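Local atomic coordinates of serine protease inhibitor 2 (Anopheles gambiae, PDB entry 3PZF), a protein that inhibits clip-domain serine proteases of the mosquito hemolymph as a serpin, thereby negatively regulating melanization in the immune response. Residues 193-198 and 341-346; 214-219 and 283-288. One frame throughout, in Å; residues are numbered along the deposited sequence.

Overall arrangement
Both contacts lie at one end of the serpin body, at and beside the breach, where sheet C meets the top of sheet A and the reactive-centre loop begins. Contact 2 pairs two strands of sheet C; contact 1 lays the connection 193-198 against the turn leading into the hinge. Their centres are about 7 Å apart. A salt bridge joins them, E343 OE2 of contact 1 lying 2.8 Å from K287 NZ of contact 2. Packing adds to this, with N342 C 3.3 Å from M216 SD. L344, G345 and S346 belong to the hinge, which is required for protease binding; the inferred reactive bond, K359-F360, lies further along this loop, in a part not modelled.

Contact 1. Residues 193-198 and 341-346; sequences FPEVAN and INELGS
E343 sets its CG anti to the carbonyl carbon (chi1 -68°), which brings CB and CG against F193 and P194, and the bend at chi2 (87°) turns the carboxylate away from them toward K287. F193 turns its CG away from its carbonyl carbon, which lays the ring against V283, L285 and M216 of sheet C. This is the breach of the serpin fold, where the strand 332-341 gives way to the hinge of the reactive-centre loop.

A single direct hydrogen bond joins the backbones: F193 N reaches E343 O at 2.8 Å, bent to 139° at the hydrogen but lying in the carbonyl plane on a lone pair. The same oxygen sits at the edge of the F193 ring. E343 CB comes 3.4 Å from F193 O, and E343 CG 3.5 Å from P194 O, while F193 CB touches E343 CG at 3.9 Å. The extended chain of E195 crosses that of E343 at about a right angle, its CG 3.8 Å from E343 CB; the two carboxylates stand perpendicular. Beyond, E195 OE1 meets the branched end of L344.

The two acids, not in contact, might raise each other's pKa slightly, but E343 OE2 is paired with K287, probably favouring the charged form. That glutamate-lysine bridge recalls the one in the breach of alpha-1-antitrypsin. A water 2.6 Å from E343 OE2 also takes the N-H of V196, 3.1 Å from V196 N.

G345 adopts backbone angles at which a CB would press on L344 O. L344 N, 3.0 Å from N342 OD1, closes an Asx turn on it from above the amide plane, and G345 N, one residue further, extends this to an Asx motif, almost in line with the C=O bond.

Contact 2. Residues 214-219 and 283-288; sequences QYMEQN and VTLPKF
Residues 214-219 and 283-286 run antiparallel, their axes 4.7 Å apart at closest and 159° between directions, with M216-L285 and Q218-V283 as hydrogen-bonded pairs and Y215-P286 and E217-T284 as non-hydrogen-bonded ones. This is the centre of serpin sheet C. K287 N continues the bonding by reaching Q214 O.

On the face carrying Y215, P286 makes a CH-pi contact: its CB lies over the tyrosine ring, 4.2 Å from the centroid and 27° off the normal. T284 CG2 approaches Y215 CD1 obliquely at 3.5 Å. Alongside T284, E217 points the same way, its CG 3.6 Å from T284 OG1; its carboxylate OE2 goes on to N199 and K201.

Across the sheet, the thioether of M216 touches two neighbours with different atoms: CE lies 4.2 Å from L285 CB, and SD 3.8 Å from K287 CG. A bend at chi3 (-82°) turns the lysine's CE toward Q214 CB. Its ammonium group, held by E343, also donates to a water 2.9 Å from K287 NZ that in turn bonds Y215 O, tying the lysine to the opposite strand.

Strand 200-203 flanks 211-227 on its outer edge, with Y215 OH bonded to P202 O, while 366-369 runs parallel to 277-295 on the other side. Further along, F288 pairs with I341, carrying this strand into sheet A.

Contact 1. Residues 193-198 and 341-346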
loop_
_atom_site.group_PDB
_atom_site.type_symbol
_atom_site.label_atom_id
_atom_site.label_comp_id
_atom_site.label_asym_id
_atom_site.label_seq_id
_atom_site.Cartn_x
_atom_site.Cartn_y
_atom_site.Cartn_z
ATOM N N PHE A 193 9.174 12.886 -17.495
ATOM C CA PHE A 193 9.375 14.348 -17.499
ATOM C C PHE A 193 10.729 14.761 -18.023
ATOM O O PHE A 193 11.732 14.079 -17.786
ATOM C CB PHE A 193 9.253 14.871 -16.071
ATOM C CG PHE A 193 7.879 14.688 -15.481
ATOM C CD1 PHE A 193 6.992 15.762 -15.439
ATOM C CD2 PHE A 193 7.464 13.458 -14.997
ATOM C CE1 PHE A 193 5.743 15.627 -14.884
ATOM C CE2 PHE A 193 6.204 13.306 -14.440
ATOM C CZ PHE A 193 5.324 14.397 -14.406
ATOM N N PRO A 194 10.791 15.918 -18.705
ATOM C CA PRO A 194 12.106 16.483 -19.016
ATOM C C PRO A 194 12.875 16.712 -17.710
ATOM O O PRO A 194 12.259 17.039 -16.696
ATOM C CB PRO A 194 11.773 17.826 -19.668
ATOM C CG PRO A 194 10.353 17.743 -20.075
ATOM C CD PRO A 194 9.682 16.787 -19.146
ATOM N N GLU A 195 14.185 16.513 -17.719
ATOM C CA GLU A 195 14.988 16.771 -16.528
ATOM C C GLU A 195 15.468 18.227 -16.543
ATOM O O GLU A 195 16.081 18.666 -17.511
ATOM C CB GLU A 195 16.185 15.811 -16.470
ATOM C CG GLU A 195 15.805 14.367 -16.141
ATOM C CD GLU A 195 16.950 13.377 -16.337
ATOM O OE1 GLU A 195 16.921 12.306 -15.693
ATOM O OE2 GLU A 195 17.867 13.659 -17.141
ATOM N N VAL A 196 15.158 18.957 -15.471
ATOM C CA VAL A 196 15.605 20.341 -15.297
ATOM C C VAL A 196 16.468 20.420 -14.046
ATOM O O VAL A 196 16.057 19.957 -12.980
ATOM C CB VAL A 196 14.405 21.300 -15.142
ATOM C CG1 VAL A 196 14.851 22.657 -14.612
ATOM C CG2 VAL A 196 13.665 21.454 -16.484
ATOM N N ALA A 197 17.658 21.000 -14.179
ATOM C CA ALA A 197 18.645 20.997 -13.085
ATOM C C ALA A 197 18.103 21.715 -11.850
ATOM O O ALA A 197 18.183 21.223 -10.731
ATOM C CB ALA A 197 19.943 21.660 -13.549
ATOM N N ASN A 198 17.549 22.899 -12.072
ATOM C CA ASN A 198 17.151 23.769 -10.982
ATOM C C ASN A 198 15.703 24.133 -11.128
ATOM O O ASN A 198 15.356 24.912 -12.017
ATOM C CB ASN A 198 18.007 25.028 -11.001
ATOM C CG ASN A 198 19.420 24.734 -10.652
ATOM O OD1 ASN A 198 19.699 24.383 -9.511
ATOM N ND2 ASN A 198 20.327 24.828 -11.626
ATOM N N ILE A 341 9.193 9.234 -6.466
ATOM C CA ILE A 341 8.928 9.609 -7.851
ATOM C C ILE A 341 9.962 10.654 -8.278
ATOM O O ILE A 341 10.314 11.572 -7.513
ATOM C CB ILE A 341 7.460 10.134 -8.153
ATOM C CG1 ILE A 341 7.190 11.492 -7.484
ATOM C CG2 ILE A 341 6.399 9.056 -7.762
ATOM C CD1 ILE A 341 5.842 12.125 -7.869
ATOM N N ASN A 342 10.462 10.483 -9.498
ATOM C CA ASN A 342 11.244 11.513 -10.165
ATOM C C ASN A 342 10.872 11.621 -11.655
ATOM O O ASN A 342 9.819 11.134 -12.069
ATOM C CB ASN A 342 12.747 11.264 -9.964
ATOM C CG ASN A 342 13.244 10.026 -10.671
ATOM O OD1 ASN A 342 12.514 9.373 -11.395
ATOM N ND2 ASN A 342 14.530 9.724 -10.491
ATOM N N GLU A 343 11.716 12.253 -12.466
ATOM C CA GLU A 343 11.376 12.471 -13.877
ATOM C C GLU A 343 11.198 11.184 -14.664
ATOM O O GLU A 343 10.508 11.159 -15.667
ATOM C CB GLU A 343 12.481 13.267 -14.557
ATOM C CG GLU A 343 12.577 14.711 -14.056
ATOM C CD GLU A 343 13.454 14.866 -12.823
ATOM O OE1 GLU A 343 13.934 13.860 -12.231
ATOM O OE2 GLU A 343 13.664 16.022 -12.441
ATOM N N LEU A 344 11.874 10.127 -14.245
ATOM C CA LEU A 344 11.887 8.912 -15.036
ATOM C C LEU A 344 10.899 7.886 -14.526
ATOM O O LEU A 344 10.530 6.973 -15.272
ATOM C CB LEU A 344 13.280 8.290 -15.047
ATOM C CG LEU A 344 14.370 9.229 -15.564
ATOM C CD1 LEU A 344 15.683 8.470 -15.663
ATOM C CD2 LEU A 344 13.965 9.823 -16.919
ATOM N N GLY A 345 10.483 7.993 -13.267
ATOM C CA GLY A 345 9.549 7.011 -12.722
ATOM C C GLY A 345 9.742 6.806 -11.229
ATOM O O GLY A 345 9.888 7.773 -10.506
ATOM N N SER A 346 9.744 5.556 -10.773
ATOM C CA SER A 346 9.898 5.252 -9.353
ATOM C C SER A 346 11.078 4.305 -9.164
ATOM O O SER A 346 11.110 3.226 -9.751
ATOM C CB SER A 346 8.615 4.624 -8.809
ATOM O OG SER A 346 7.548 5.554 -8.870
HETATM O O HOH W 1 12.958 18.343 -13.404
#

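Contact 2. Residues 214-219 and 283-288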
loop_
_atom_site.group_PDB
_atom_site.type_symbol
_atom_site.label_atom_id
_atom_site.label_comp_id
_atom_site.label_asym_id
_atom_site.label_seq_id
_atom_site.Cartn_x
_atom_site.Cartn_y
_atom_site.Cartn_z
ATOM N N GLN A 214 11.377 20.399 -4.936
ATOM C CA GLN A 214 11.963 20.322 -6.276
ATOM C C GLN A 214 10.913 19.769 -7.205
ATOM O O GLN A 214 10.370 18.716 -6.935
ATOM C CB GLN A 214 13.136 19.352 -6.297
ATOM C CG GLN A 214 14.300 19.793 -5.426
ATOM C CD GLN A 214 15.551 19.027 -5.781
ATOM O OE1 GLN A 214 16.164 19.270 -6.822
ATOM N NE2 GLN A 214 15.904 18.065 -4.953
ATOM N N TYR A 215 10.656 20.446 -8.318
ATOM C CA TYR A 215 9.511 20.070 -9.151
ATOM C C TYR A 215 9.931 19.547 -10.524
ATOM O O TYR A 215 11.045 19.784 -10.985
ATOM C CB TYR A 215 8.600 21.277 -9.331
ATOM C CG TYR A 215 7.774 21.649 -8.103
ATOM C CD1 TYR A 215 6.459 21.190 -7.956
ATOM C CD2 TYR A 215 8.315 22.494 -7.104
ATOM C CE1 TYR A 215 5.682 21.550 -6.859
ATOM C CE2 TYR A 215 7.558 22.868 -6.005
ATOM C CZ TYR A 215 6.243 22.410 -5.892
ATOM O OH TYR A 215 5.500 22.774 -4.792
ATOM N N MET A 216 9.025 18.820 -11.165
ATOM C CA MET A 216 9.209 18.386 -12.545
ATOM C C MET A 216 7.931 18.745 -13.286
ATOM O O MET A 216 6.871 18.770 -12.678
ATOM C CB MET A 216 9.455 16.881 -12.617
ATOM C CG MET A 216 8.486 16.075 -11.825
ATOM S SD MET A 216 9.107 14.365 -11.742
ATOM C CE MET A 216 7.729 13.601 -10.945
ATOM N N GLU A 217 8.052 19.085 -14.568
ATOM C CA GLU A 217 6.939 19.641 -15.357
ATOM C C GLU A 217 6.967 19.047 -16.741
ATOM O O GLU A 217 8.045 18.914 -17.325
ATOM C CB GLU A 217 7.107 21.165 -15.494
ATOM C CG GLU A 217 7.211 21.877 -14.167
ATOM C CD GLU A 217 7.544 23.356 -14.323
ATOM O OE1 GLU A 217 6.922 24.040 -15.175
ATOM O OE2 GLU A 217 8.445 23.820 -13.598
ATOM N N GLN A 218 5.798 18.664 -17.264
ATOM C CA GLN A 218 5.706 18.355 -18.689
ATOM C C GLN A 218 4.339 18.673 -19.254
ATOM O O GLN A 218 3.387 18.853 -18.502
ATOM C CB GLN A 218 5.976 16.863 -18.932
ATOM C CG GLN A 218 4.858 15.942 -18.466
ATOM C CD GLN A 218 5.175 14.519 -18.877
ATOM O OE1 GLN A 218 5.154 14.217 -20.051
ATOM N NE2 GLN A 218 5.573 13.684 -17.929
ATOM N N ASN A 219 4.260 18.709 -20.587
ATOM C CA ASN A 219 2.994 18.705 -21.315
ATOM C C ASN A 219 2.767 17.311 -21.863
ATOM O O ASN A 219 3.658 16.741 -22.494
ATOM C CB ASN A 219 3.073 19.637 -22.517
ATOM C CG ASN A 219 3.233 21.066 -22.118
ATOM O OD1 ASN A 219 2.361 21.612 -21.440
ATOM N ND2 ASN A 219 4.344 21.698 -22.535
ATOM N N VAL A 283 1.455 19.246 -16.428
ATOM C CA VAL A 283 1.560 18.597 -15.136
ATOM C C VAL A 283 2.802 19.090 -14.431
ATOM O O VAL A 283 3.899 19.011 -14.992
ATOM C CB VAL A 283 1.735 17.058 -15.295
ATOM C CG1 VAL A 283 1.997 16.384 -13.939
ATOM C CG2 VAL A 283 0.501 16.448 -15.981
ATOM N N THR A 284 2.610 19.623 -13.224
ATOM C CA THR A 284 3.725 19.962 -12.326
ATOM C C THR A 284 3.569 19.144 -11.045
ATOM O O THR A 284 2.509 19.214 -10.402
ATOM C CB THR A 284 3.700 21.470 -11.935
ATOM O OG1 THR A 284 3.809 22.273 -13.108
ATOM C CG2 THR A 284 4.895 21.816 -10.989
ATOM N N LEU A 285 4.611 18.387 -10.683
ATOM C CA LEU A 285 4.599 17.520 -9.499
ATOM C C LEU A 285 5.884 17.729 -8.732
ATOM O O LEU A 285 6.953 17.897 -9.343
ATOM C CB LEU A 285 4.546 16.051 -9.870
ATOM C CG LEU A 285 3.199 15.561 -10.434
ATOM C CD1 LEU A 285 3.412 14.141 -10.910
ATOM C CD2 LEU A 285 2.148 15.595 -9.337
ATOM N N PRO A 286 5.787 17.708 -7.400
ATOM C CA PRO A 286 7.021 17.768 -6.616
ATOM C C PRO A 286 7.634 16.384 -6.563
ATOM O O PRO A 286 6.893 15.398 -6.453
ATOM C CB PRO A 286 6.537 18.189 -5.225
ATOM C CG PRO A 286 5.125 17.644 -5.137
ATOM C CD PRO A 286 4.576 17.727 -6.557
ATOM N N LYS A 287 8.946 16.291 -6.658
ATOM C CA LYS A 287 9.611 15.009 -6.507
ATOM C C LYS A 287 9.618 14.638 -5.022
ATOM O O LYS A 287 9.643 15.517 -4.150
ATOM C CB LYS A 287 11.027 15.082 -7.086
ATOM C CG LYS A 287 11.012 15.262 -8.618
ATOM C CD LYS A 287 12.388 15.215 -9.246
ATOM C CE LYS A 287 13.097 16.568 -9.131
ATOM N NZ LYS A 287 14.454 16.571 -9.773
ATOM N N PHE A 288 9.567 13.339 -4.732
ATOM C CA PHE A 288 9.654 12.901 -3.340
ATOM C C PHE A 288 10.231 11.516 -3.228
ATOM O O PHE A 288 10.114 10.687 -4.144
ATOM C CB PHE A 288 8.299 12.996 -2.616
ATOM C CG PHE A 288 7.153 12.260 -3.311
ATOM C CD1 PHE A 288 6.210 12.955 -4.090
ATOM C CD2 PHE A 288 7.009 10.885 -3.162
ATOM C CE1 PHE A 288 5.123 12.275 -4.706
ATOM C CE2 PHE A 288 5.946 10.198 -3.789
ATOM C CZ PHE A 288 5.003 10.899 -4.569
HETATM O O HOH W 2 10.797 17.941 -3.573
HETATM O O HOH W 3 13.909 19.380 -10.429
#